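Local coordinates for protein tannase (Fusobacterium nucleatum subsp. nucleatum ATCC 25586, PDB 6YQ4) that acts as a tannase, probably an ester hydrolase of the alpha/beta-hydrolase clan, gives protection against toxic gallotannins and carries a bound magnesium ion, at residues 107-112 / 484-489; 156-161 / 195-200; 219-224 / 270-275. All coordinates share one frame; numbering follows the deposited sequence.

How the contacts relate
The three contacts show how a chain built around one central sheet joins parts distant in sequence. Contact 1 sets the start of strand 110-114 against the C-terminal helix 482-493 and spans both others along the chain. Contact 2, within that span, links the start of strand 160-163 to the loop leading into strand 202-206. The two share the sheet, their centres lie about 16 Å apart, and Ile489 CG2 meets Ile161 CD1 at 3.8 Å. Contact 3 follows contact 2 in sequence, about 37 Å from either, centre to centre, and packs helices 212-223 and 259-279. Contacts 1 and 2 thus belong to the sheet region near the magnesium site, contact 3 to a separate helical region.

Contact 1 (107-112 / 484-489); sequences KGYVVA and ELFNWI
Tyr109 and Phe486 meet as a T-shaped (edge-to-face) pair, Phe486 supplying the edge and Tyr109 the face. The ring centroids of Tyr109 and Phe486 are 5.5 Å apart and their planes are inclined at 67°. Phe486 does not point at the middle of the tyrosine ring: its CE1 stands over the rim, and the closest approach, 3.7 Å, is between Phe486 CD1 and Tyr109 CE1. The two side chains run past each other in opposite directions. Tyr109 reaches across because its CG stands anti to the carbonyl carbon (chi1 -65°), which sends the ring from the strand's entrance toward the helix.

Such a pairing is a small example of how an alpha/beta-hydrolase fold, the clan to which this family belongs, lays helices on a central sheet. Tyr109 sits just before strand 110-114, directly after the Schellman motif in which Gly108 closes helix 100-106, and Phe486 lies one turn before Ile489 on the C-terminal helix 482-493. Ala104 of helix 100-106 touches both aromatic side chains, while Tyr66 makes a further edge-to-face pair with Tyr109.

Ile489 completes the grip at the far end of the tyrosine. Its CG2 branch approaches the ring obliquely, 3.4 Å from Tyr109 CE2, and comes within 3.1 Å of Tyr109 OH, a short approach that may owe something to the limits of the model. That oxygen is not left to hydrocarbon alone, since Tyr109 OH is hydrogen-bonded to Asp490 OD1, the next residue along helix 482-493.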
loop_
_atom_site.group_PDB
_atom_site.type_symbol
_atom_site.label_atom_id
_atom_site.label_comp_id
_atom_site.label_asym_id
_atom_site.label_seq_id
_atom_site.Cartn_x
_atom_site.Cartn_y
_atom_site.Cartn_z
ATOM N N LYS A 107 9.511 -21.017 -5.279
ATOM C CA LYS A 107 9.040 -21.565 -4.014
ATOM C C LYS A 107 7.771 -22.397 -4.161
ATOM O O LYS A 107 7.240 -22.872 -3.152
ATOM C CB LYS A 107 8.805 -20.425 -3.011
ATOM C CG LYS A 107 10.090 -19.853 -2.424
ATOM C CD LYS A 107 10.840 -20.958 -1.667
ATOM C CE LYS A 107 12.330 -20.686 -1.586
ATOM N NZ LYS A 107 12.554 -19.284 -1.175
ATOM N N GLY A 108 7.252 -22.567 -5.372
ATOM C CA GLY A 108 6.095 -23.418 -5.571
ATOM C C GLY A 108 4.738 -22.751 -5.467
ATOM O O GLY A 108 3.731 -23.464 -5.395
ATOM N N TYR A 109 4.675 -21.418 -5.450
ATOM C CA TYR A 109 3.396 -20.710 -5.466
ATOM C C TYR A 109 2.823 -20.632 -6.874
ATOM O O TYR A 109 3.555 -20.521 -7.860
ATOM C CB TYR A 109 3.545 -19.284 -4.922
ATOM C CG TYR A 109 3.933 -19.242 -3.480
ATOM C CD1 TYR A 109 5.246 -19.455 -3.089
ATOM C CD2 TYR A 109 2.988 -19.024 -2.501
ATOM C CE1 TYR A 109 5.604 -19.450 -1.754
ATOM C CE2 TYR A 109 3.342 -19.018 -1.156
ATOM C CZ TYR A 109 4.645 -19.230 -0.793
ATOM O OH TYR A 109 4.988 -19.217 0.535
ATOM N N VAL A 110 1.502 -20.684 -6.964
ATOM C CA VAL A 110 0.822 -20.194 -8.153
ATOM C C VAL A 110 0.807 -18.669 -8.103
ATOM O O VAL A 110 0.629 -18.059 -7.042
ATOM C CB VAL A 110 -0.595 -20.784 -8.256
ATOM C CG1 VAL A 110 -1.446 -19.965 -9.225
ATOM C CG2 VAL A 110 -0.538 -22.225 -8.713
ATOM N N VAL A 111 1.033 -18.036 -9.244
ATOM C CA VAL A 111 1.092 -16.584 -9.320
ATOM C C VAL A 111 -0.073 -16.101 -10.163
ATOM O O VAL A 111 -0.209 -16.494 -11.328
ATOM C CB VAL A 111 2.423 -16.102 -9.902
ATOM C CG1 VAL A 111 2.378 -14.584 -10.110
ATOM C CG2 VAL A 111 3.555 -16.499 -8.974
ATOM N N ALA A 112 -0.925 -15.274 -9.565
ATOM C CA ALA A 112 -1.975 -14.552 -10.273
ATOM C C ALA A 112 -1.697 -13.080 -10.028
ATOM O O ALA A 112 -1.714 -12.629 -8.878
ATOM C CB ALA A 112 -3.368 -14.952 -9.794
ATOM N N GLU A 484 13.089 -12.922 3.311
ATOM C CA GLU A 484 12.285 -12.812 4.527
ATOM C C GLU A 484 10.790 -12.859 4.226
ATOM O O GLU A 484 10.025 -13.491 4.964
ATOM C CB GLU A 484 12.648 -11.523 5.262
ATOM C CG GLU A 484 14.131 -11.290 5.271
ATOM C CD GLU A 484 14.536 -10.163 6.187
ATOM O OE1 GLU A 484 15.177 -9.196 5.689
ATOM O OE2 GLU A 484 14.222 -10.247 7.398
ATOM N N LEU A 485 10.352 -12.181 3.158
ATOM C CA LEU A 485 8.928 -12.123 2.852
ATOM C C LEU A 485 8.364 -13.510 2.636
ATOM O O LEU A 485 7.301 -13.847 3.167
ATOM C CB LEU A 485 8.669 -11.261 1.618
ATOM C CG LEU A 485 7.225 -11.327 1.096
ATOM C CD1 LEU A 485 6.258 -10.847 2.158
ATOM C CD2 LEU A 485 7.040 -10.503 -0.167
ATOM N N PHE A 486 9.057 -14.335 1.855
ATOM C CA PHE A 486 8.523 -15.657 1.565
ATOM C C PHE A 486 8.784 -16.643 2.703
ATOM O O PHE A 486 8.141 -17.702 2.766
ATOM C CB PHE A 486 9.080 -16.139 0.214
ATOM C CG PHE A 486 8.351 -15.525 -0.985
ATOM C CD1 PHE A 486 7.207 -16.116 -1.502
ATOM C CD2 PHE A 486 8.790 -14.337 -1.556
ATOM C CE1 PHE A 486 6.528 -15.552 -2.576
ATOM C CE2 PHE A 486 8.119 -13.768 -2.630
ATOM C CZ PHE A 486 6.982 -14.369 -3.138
ATOM N N ASN A 487 9.689 -16.308 3.620
ATOM C CA ASN A 487 9.743 -17.035 4.880
ATOM C C ASN A 487 8.460 -16.813 5.679
ATOM O O ASN A 487 7.848 -17.772 6.171
ATOM C CB ASN A 487 10.977 -16.599 5.672
ATOM C CG ASN A 487 12.276 -17.173 5.102
ATOM O OD1 ASN A 487 12.285 -18.232 4.467
ATOM N ND2 ASN A 487 13.376 -16.472 5.331
ATOM N N TRP A 488 8.020 -15.549 5.777
ATOM C CA TRP A 488 6.776 -15.213 6.465
ATOM C C TRP A 488 5.577 -15.898 5.822
ATOM O O TRP A 488 4.719 -16.449 6.523
ATOM C CB TRP A 488 6.591 -13.702 6.476
ATOM C CG TRP A 488 5.328 -13.246 7.126
ATOM C CD1 TRP A 488 5.096 -13.124 8.462
ATOM C CD2 TRP A 488 4.116 -12.858 6.475
ATOM N NE1 TRP A 488 3.819 -12.678 8.687
ATOM C CE2 TRP A 488 3.192 -12.511 7.484
ATOM C CE3 TRP A 488 3.719 -12.771 5.139
ATOM C CZ2 TRP A 488 1.893 -12.090 7.201
ATOM C CZ3 TRP A 488 2.435 -12.330 4.857
ATOM C CH2 TRP A 488 1.539 -11.999 5.885
ATOM N N ILE A 489 5.499 -15.883 4.483
ATOM C CA ILE A 489 4.356 -16.486 3.802
ATOM C C ILE A 489 4.337 -17.988 4.038
ATOM O O ILE A 489 3.291 -18.574 4.350
ATOM C CB ILE A 489 4.377 -16.172 2.292
ATOM C CG1 ILE A 489 4.284 -14.688 2.006
ATOM C CG2 ILE A 489 3.252 -16.915 1.568
ATOM C CD1 ILE A 489 4.321 -14.384 0.535
#

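Contact 2 (156-161 / 195-200); sequences DANKII and ETRDDI
The CG2 branches of Ile160 and Ile200 are brought together by different first torsions: in Ile160 the CG2 methyl stands anti to the backbone N, whereas in Ile200 it lies anti to the carbonyl carbon and CG1 is wedged between N and C (chi1 60°). The two side chains cross at about a right angle, with Ile160 CG2 and Ile200 CG2 3.8 Å apart. Ile200 CB also lies 3.8 Å from the carbonyl oxygen Ile160 O, so Ile200 packs on the backbone of Ile160 as well as on its side chain.

This apolar pair lies where parallel strands 160-163 and 202-206 begin, the two strands of a beta-alpha-beta crossover whose connection carries helices 167-177 and 185-191. Ile160 is hydrogen-bonded through its backbone to Phe201 and Ala202.

Asn158 OD1 comes to 3.2 Å from Arg197 NH2, but at a poor angle, with the amide and guanidinium planes 81° apart; Arg197 NH2 has a weak hydrogen bond to Tyr147 OH, outside the two segments. The asparagine is instead turned to its own segment: Asp156 OD1 accepts from Asn158 N in an Asx turn (3.0 Å) and from Asn158 ND2 by its syn lone pair (3.0 Å). Ala157 N donates to OD2 of Asp150, a magnesium ligand, so the 156-159 turn adjoins the metal site. Arg197 NE lies 3.1 Å from Asp199 OD1, which is well out of the guanidinium plane.

Chemically, cohesion across the contact rests on methyl packing; Asn158 and Asp156 shape their own turn, and the arginine-aspartate pair probably acts through charge alone.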
loop_
_atom_site.group_PDB
_atom_site.type_symbol
_atom_site.label_atom_id
_atom_site.label_comp_id
_atom_site.label_asym_id
_atom_site.label_seq_id
_atom_site.Cartn_x
_atom_site.Cartn_y
_atom_site.Cartn_z
ATOM N N ASP A 156 -4.873 -23.182 -4.515
ATOM C CA ASP A 156 -5.925 -23.089 -3.510
ATOM C C ASP A 156 -6.336 -21.632 -3.358
ATOM O O ASP A 156 -5.588 -20.834 -2.789
ATOM C CB ASP A 156 -5.443 -23.654 -2.174
ATOM C CG ASP A 156 -6.503 -23.572 -1.084
ATOM O OD1 ASP A 156 -7.695 -23.344 -1.410
ATOM O OD2 ASP A 156 -6.136 -23.752 0.101
ATOM N N ALA A 157 -7.543 -21.296 -3.821
ATOM C CA ALA A 157 -8.067 -19.937 -3.696
ATOM C C ALA A 157 -8.305 -19.509 -2.251
ATOM O O ALA A 157 -8.504 -18.317 -1.995
ATOM C CB ALA A 157 -9.362 -19.801 -4.498
ATOM N N ASN A 158 -8.294 -20.433 -1.305
ATOM C CA ASN A 158 -8.430 -20.079 0.101
ATOM C C ASN A 158 -7.138 -19.584 0.705
ATOM O O ASN A 158 -7.106 -19.305 1.909
ATOM C CB ASN A 158 -8.924 -21.277 0.895
ATOM C CG ASN A 158 -10.261 -21.741 0.430
ATOM O OD1 ASN A 158 -11.242 -21.003 0.529
ATOM N ND2 ASN A 158 -10.324 -22.959 -0.094
ATOM N N LYS A 159 -6.074 -19.489 -0.094
ATOM C CA LYS A 159 -4.773 -19.054 0.388
ATOM C C LYS A 159 -4.167 -18.047 -0.590
ATOM O O LYS A 159 -3.106 -18.258 -1.177
ATOM C CB LYS A 159 -3.865 -20.254 0.634
ATOM C CG LYS A 159 -4.354 -21.093 1.790
ATOM C CD LYS A 159 -3.255 -21.869 2.433
ATOM C CE LYS A 159 -3.836 -23.124 3.070
ATOM N NZ LYS A 159 -3.367 -23.272 4.468
ATOM N N ILE A 160 -4.869 -16.928 -0.749
ATOM C CA ILE A 160 -4.415 -15.821 -1.578
ATOM C C ILE A 160 -3.606 -14.872 -0.703
ATOM O O ILE A 160 -4.121 -14.345 0.288
ATOM C CB ILE A 160 -5.603 -15.094 -2.229
ATOM C CG1 ILE A 160 -6.267 -15.973 -3.296
ATOM C CG2 ILE A 160 -5.152 -13.787 -2.849
ATOM C CD1 ILE A 160 -7.549 -15.373 -3.863
ATOM N N ILE A 161 -2.348 -14.637 -1.066
ATOM C CA ILE A 161 -1.517 -13.655 -0.374
ATOM C C ILE A 161 -1.365 -12.451 -1.286
ATOM O O ILE A 161 -0.721 -12.531 -2.343
ATOM C CB ILE A 161 -0.144 -14.210 0.027
ATOM C CG1 ILE A 161 -0.311 -15.526 0.795
ATOM C CG2 ILE A 161 0.638 -13.143 0.861
ATOM C CD1 ILE A 161 -0.214 -16.765 -0.070
ATOM N N GLU A 195 -19.716 -13.619 -9.219
ATOM C CA GLU A 195 -20.486 -13.460 -7.990
ATOM C C GLU A 195 -20.086 -14.553 -7.004
ATOM O O GLU A 195 -20.832 -15.481 -6.709
ATOM C CB GLU A 195 -21.979 -13.459 -8.305
ATOM C CG GLU A 195 -22.419 -12.119 -8.927
ATOM C CD GLU A 195 -23.702 -12.207 -9.741
ATOM O OE1 GLU A 195 -24.132 -11.175 -10.303
ATOM O OE2 GLU A 195 -24.285 -13.306 -9.816
ATOM N N THR A 196 -18.849 -14.417 -6.506
ATOM C CA THR A 196 -18.237 -15.412 -5.637
ATOM C C THR A 196 -17.865 -14.737 -4.339
ATOM O O THR A 196 -18.717 -14.588 -3.443
ATOM C CB THR A 196 -17.057 -16.093 -6.349
ATOM O OG1 THR A 196 -16.033 -15.137 -6.609
ATOM C CG2 THR A 196 -17.490 -16.685 -7.648
ATOM N N ARG A 197 -16.610 -14.299 -4.168
ATOM C CA ARG A 197 -16.165 -13.621 -2.952
ATOM C C ARG A 197 -14.788 -13.015 -3.188
ATOM O O ARG A 197 -14.083 -13.381 -4.138
ATOM C CB ARG A 197 -16.131 -14.570 -1.753
ATOM C CG ARG A 197 -15.265 -15.809 -1.916
ATOM C CD ARG A 197 -15.430 -16.692 -0.687
ATOM N NE ARG A 197 -14.159 -17.203 -0.181
ATOM C CZ ARG A 197 -14.025 -17.927 0.929
ATOM N NH1 ARG A 197 -15.097 -18.243 1.643
ATOM N NH2 ARG A 197 -12.820 -18.340 1.321
ATOM N N ASP A 198 -14.412 -12.072 -2.306
ATOM C CA ASP A 198 -13.166 -11.334 -2.479
ATOM C C ASP A 198 -12.314 -11.247 -1.212
ATOM O O ASP A 198 -11.308 -10.522 -1.203
ATOM C CB ASP A 198 -13.456 -9.929 -3.035
ATOM C CG ASP A 198 -14.500 -9.178 -2.225
ATOM O OD1 ASP A 198 -14.289 -9.031 -1.005
ATOM O OD2 ASP A 198 -15.514 -8.716 -2.808
ATOM N N ASP A 199 -12.647 -11.986 -0.155
ATOM C CA ASP A 199 -11.774 -12.019 1.014
ATOM C C ASP A 199 -10.497 -12.789 0.683
ATOM O O ASP A 199 -10.503 -13.695 -0.155
ATOM C CB ASP A 199 -12.495 -12.652 2.203
ATOM C CG ASP A 199 -12.831 -14.105 1.970
ATOM O OD1 ASP A 199 -13.619 -14.388 1.041
ATOM O OD2 ASP A 199 -12.297 -14.962 2.707
ATOM N N ILE A 200 -9.386 -12.414 1.329
ATOM C CA ILE A 200 -8.095 -13.021 1.025
ATOM C C ILE A 200 -7.481 -13.617 2.289
ATOM O O ILE A 200 -7.954 -13.404 3.401
ATOM C CB ILE A 200 -7.111 -12.043 0.347
ATOM C CG1 ILE A 200 -6.817 -10.844 1.228
ATOM C CG2 ILE A 200 -7.664 -11.562 -0.969
ATOM C CD1 ILE A 200 -5.620 -10.108 0.785
#

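Contact 3 (219-224 / 270-275); sequences YEWMYN and TLFPIY
Aromatic packing makes up most of the direct meeting between Trp221 and Phe272. One flank of the phenylalanine lies over a face of the indole, with Phe272 CD2 3.5 Å from Trp221 CG and displaced toward the rim of the indole. The five-membered ring of Trp221 and the ring of Phe272 have centroids 5.0 Å apart and planes at 32°, an oblique pairing. Contact continues along the indole, since Phe272 CE2 reaches 3.8 Å from Trp221 CE3. Both rings leave their helices in the same way, CG anti to the backbone N (chi1 175° in Trp221, -173° in Phe272), and each is thereby carried out toward the other helix.

Apolar contact at the base adds to the ring pairing: Trp221 CB is 3.7 Å from Phe272 CD2 and 3.9 Å from Phe272 CB. Around the pair, Ala450 of helix 450-461 touches both side chains, and helix 298-316 packs on both as well, through Leu303 on Trp221 and Phe299 on Phe272. The aromatic pair is therefore buried among four helices.

Polar interactions lie to the side. Trp221 NE1 donates to Gly295 O, which satisfies the one polar atom of the indole and should limit its rotation. Glu220 OE2, which also forms a salt bridge with Arg349, and Asn224 ND2, at the C-terminal end of the same segment, both bond to Ser265 OG of helix 259-279, a second link between the two parts. Pro273, next to Phe272, has no N-H to give, in keeping with the kink of helix 259-279 there.

All these helices except 450-461 belong to the long excursion between the neighbouring strands 202-206 and 435-439 of the central sheet, a placement consistent with the helical lid insertion of many alpha/beta hydrolases.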
loop_
_atom_site.group_PDB
_atom_site.type_symbol
_atom_site.label_atom_id
_atom_site.label_comp_id
_atom_site.label_asym_id
_atom_site.label_seq_id
_atom_site.Cartn_x
_atom_site.Cartn_y
_atom_site.Cartn_z
ATOM N N TYR A 219 1.308 13.803 9.313
ATOM C CA TYR A 219 2.587 14.194 8.718
ATOM C C TYR A 219 3.140 15.460 9.362
ATOM O O TYR A 219 4.355 15.595 9.529
ATOM C CB TYR A 219 2.410 14.388 7.217
ATOM C CG TYR A 219 3.700 14.366 6.417
ATOM C CD1 TYR A 219 4.384 15.545 6.150
ATOM C CD2 TYR A 219 4.246 13.174 5.965
ATOM C CE1 TYR A 219 5.571 15.538 5.408
ATOM C CE2 TYR A 219 5.428 13.150 5.223
ATOM C CZ TYR A 219 6.084 14.349 4.944
ATOM O OH TYR A 219 7.255 14.365 4.216
ATOM N N GLU A 220 2.266 16.374 9.762
ATOM C CA GLU A 220 2.692 17.589 10.432
ATOM C C GLU A 220 2.946 17.374 11.917
ATOM O O GLU A 220 3.818 18.024 12.492
ATOM C CB GLU A 220 1.636 18.671 10.202
ATOM C CG GLU A 220 1.539 19.065 8.724
ATOM C CD GLU A 220 2.917 19.272 8.103
ATOM O OE1 GLU A 220 3.132 18.816 6.965
ATOM O OE2 GLU A 220 3.792 19.898 8.754
ATOM N N TRP A 221 2.188 16.487 12.561
ATOM C CA TRP A 221 2.557 16.048 13.898
ATOM C C TRP A 221 4.002 15.550 13.931
ATOM O O TRP A 221 4.816 16.019 14.734
ATOM C CB TRP A 221 1.587 14.967 14.371
ATOM C CG TRP A 221 1.992 14.405 15.674
ATOM C CD1 TRP A 221 1.905 15.008 16.888
ATOM C CD2 TRP A 221 2.589 13.131 15.893
ATOM N NE1 TRP A 221 2.411 14.183 17.866
ATOM C CE2 TRP A 221 2.844 13.024 17.277
ATOM C CE3 TRP A 221 2.964 12.082 15.052
ATOM C CZ2 TRP A 221 3.425 11.896 17.840
ATOM C CZ3 TRP A 221 3.541 10.961 15.621
ATOM C CH2 TRP A 221 3.763 10.875 17.000
ATOM N N MET A 222 4.351 14.637 13.028
ATOM C CA MET A 222 5.736 14.183 12.932
ATOM C C MET A 222 6.706 15.310 12.544
ATOM O O MET A 222 7.738 15.501 13.195
ATOM C CB MET A 222 5.825 13.036 11.938
ATOM C CG MET A 222 7.023 12.144 12.178
ATOM S SD MET A 222 6.714 10.408 11.854
ATOM C CE MET A 222 5.350 10.180 12.946
ATOM N N TYR A 223 6.412 16.070 11.486
ATOM C CA TYR A 223 7.451 16.867 10.842
ATOM C C TYR A 223 7.295 18.380 11.020
ATOM O O TYR A 223 7.970 19.151 10.327
ATOM C CB TYR A 223 7.526 16.493 9.360
ATOM C CG TYR A 223 8.056 15.108 9.166
ATOM C CD1 TYR A 223 7.228 14.085 8.726
ATOM C CD2 TYR A 223 9.380 14.798 9.476
ATOM C CE1 TYR A 223 7.700 12.792 8.584
ATOM C CE2 TYR A 223 9.858 13.478 9.350
ATOM C CZ TYR A 223 9.008 12.495 8.901
ATOM O OH TYR A 223 9.453 11.207 8.749
ATOM N N ASN A 224 6.436 18.829 11.928
ATOM C CA ASN A 224 6.375 20.247 12.250
ATOM C C ASN A 224 7.736 20.740 12.731
ATOM O O ASN A 224 8.408 20.086 13.535
ATOM C CB ASN A 224 5.322 20.490 13.329
ATOM C CG ASN A 224 5.103 21.948 13.609
ATOM O OD1 ASN A 224 5.409 22.432 14.694
ATOM N ND2 ASN A 224 4.555 22.659 12.635
ATOM N N THR A 270 -1.779 20.448 15.403
ATOM C CA THR A 270 -2.830 20.672 16.385
ATOM C C THR A 270 -3.993 19.689 16.277
ATOM O O THR A 270 -4.595 19.342 17.296
ATOM C CB THR A 270 -3.306 22.119 16.231
ATOM O OG1 THR A 270 -2.395 22.984 16.912
ATOM C CG2 THR A 270 -4.687 22.335 16.768
ATOM N N LEU A 271 -4.286 19.208 15.056
ATOM C CA LEU A 271 -5.459 18.382 14.767
ATOM C C LEU A 271 -5.232 16.876 14.933
ATOM O O LEU A 271 -6.211 16.125 15.017
ATOM C CB LEU A 271 -5.935 18.646 13.338
ATOM C CG LEU A 271 -6.969 19.765 13.139
ATOM C CD1 LEU A 271 -6.525 21.076 13.756
ATOM C CD2 LEU A 271 -7.239 19.944 11.674
ATOM N N PHE A 272 -3.991 16.408 14.963
ATOM C CA PHE A 272 -3.754 14.968 15.040
ATOM C C PHE A 272 -4.148 14.336 16.388
ATOM O O PHE A 272 -4.740 13.248 16.390
ATOM C CB PHE A 272 -2.287 14.674 14.731
ATOM C CG PHE A 272 -1.966 13.204 14.623
ATOM C CD1 PHE A 272 -2.569 12.411 13.643
ATOM C CD2 PHE A 272 -1.057 12.611 15.509
ATOM C CE1 PHE A 272 -2.261 11.046 13.544
ATOM C CE2 PHE A 272 -0.744 11.256 15.408
ATOM C CZ PHE A 272 -1.348 10.474 14.424
ATOM N N PRO A 273 -3.856 14.961 17.543
ATOM C CA PRO A 273 -4.269 14.343 18.817
ATOM C C PRO A 273 -5.763 14.106 18.942
ATOM O O PRO A 273 -6.171 13.099 19.535
ATOM C CB PRO A 273 -3.762 15.344 19.869
ATOM C CG PRO A 273 -2.589 16.003 19.215
ATOM C CD PRO A 273 -3.039 16.170 17.783
ATOM N N ILE A 274 -6.597 15.011 18.424
ATOM C CA ILE A 274 -8.035 14.776 18.468
ATOM C C ILE A 274 -8.372 13.514 17.691
ATOM O O ILE A 274 -9.245 12.731 18.090
ATOM C CB ILE A 274 -8.815 15.991 17.927
ATOM C CG1 ILE A 274 -8.085 17.319 18.229
ATOM C CG2 ILE A 274 -10.226 15.979 18.493
ATOM C CD1 ILE A 274 -8.711 18.590 17.588
ATOM N N TYR A 275 -7.669 13.275 16.584
ATOM C CA TYR A 275 -8.004 12.112 15.775
ATOM C C TYR A 275 -7.441 10.840 16.392
ATOM O O TYR A 275 -8.166 9.857 16.574
ATOM C CB TYR A 275 -7.507 12.268 14.344
ATOM C CG TYR A 275 -7.508 10.937 13.597
ATOM C CD1 TYR A 275 -8.712 10.278 13.291
ATOM C CD2 TYR A 275 -6.307 10.319 13.227
ATOM C CE1 TYR A 275 -8.715 9.061 12.613
ATOM C CE2 TYR A 275 -6.295 9.103 12.564
ATOM C CZ TYR A 275 -7.491 8.479 12.254
ATOM O OH TYR A 275 -7.445 7.262 11.613
#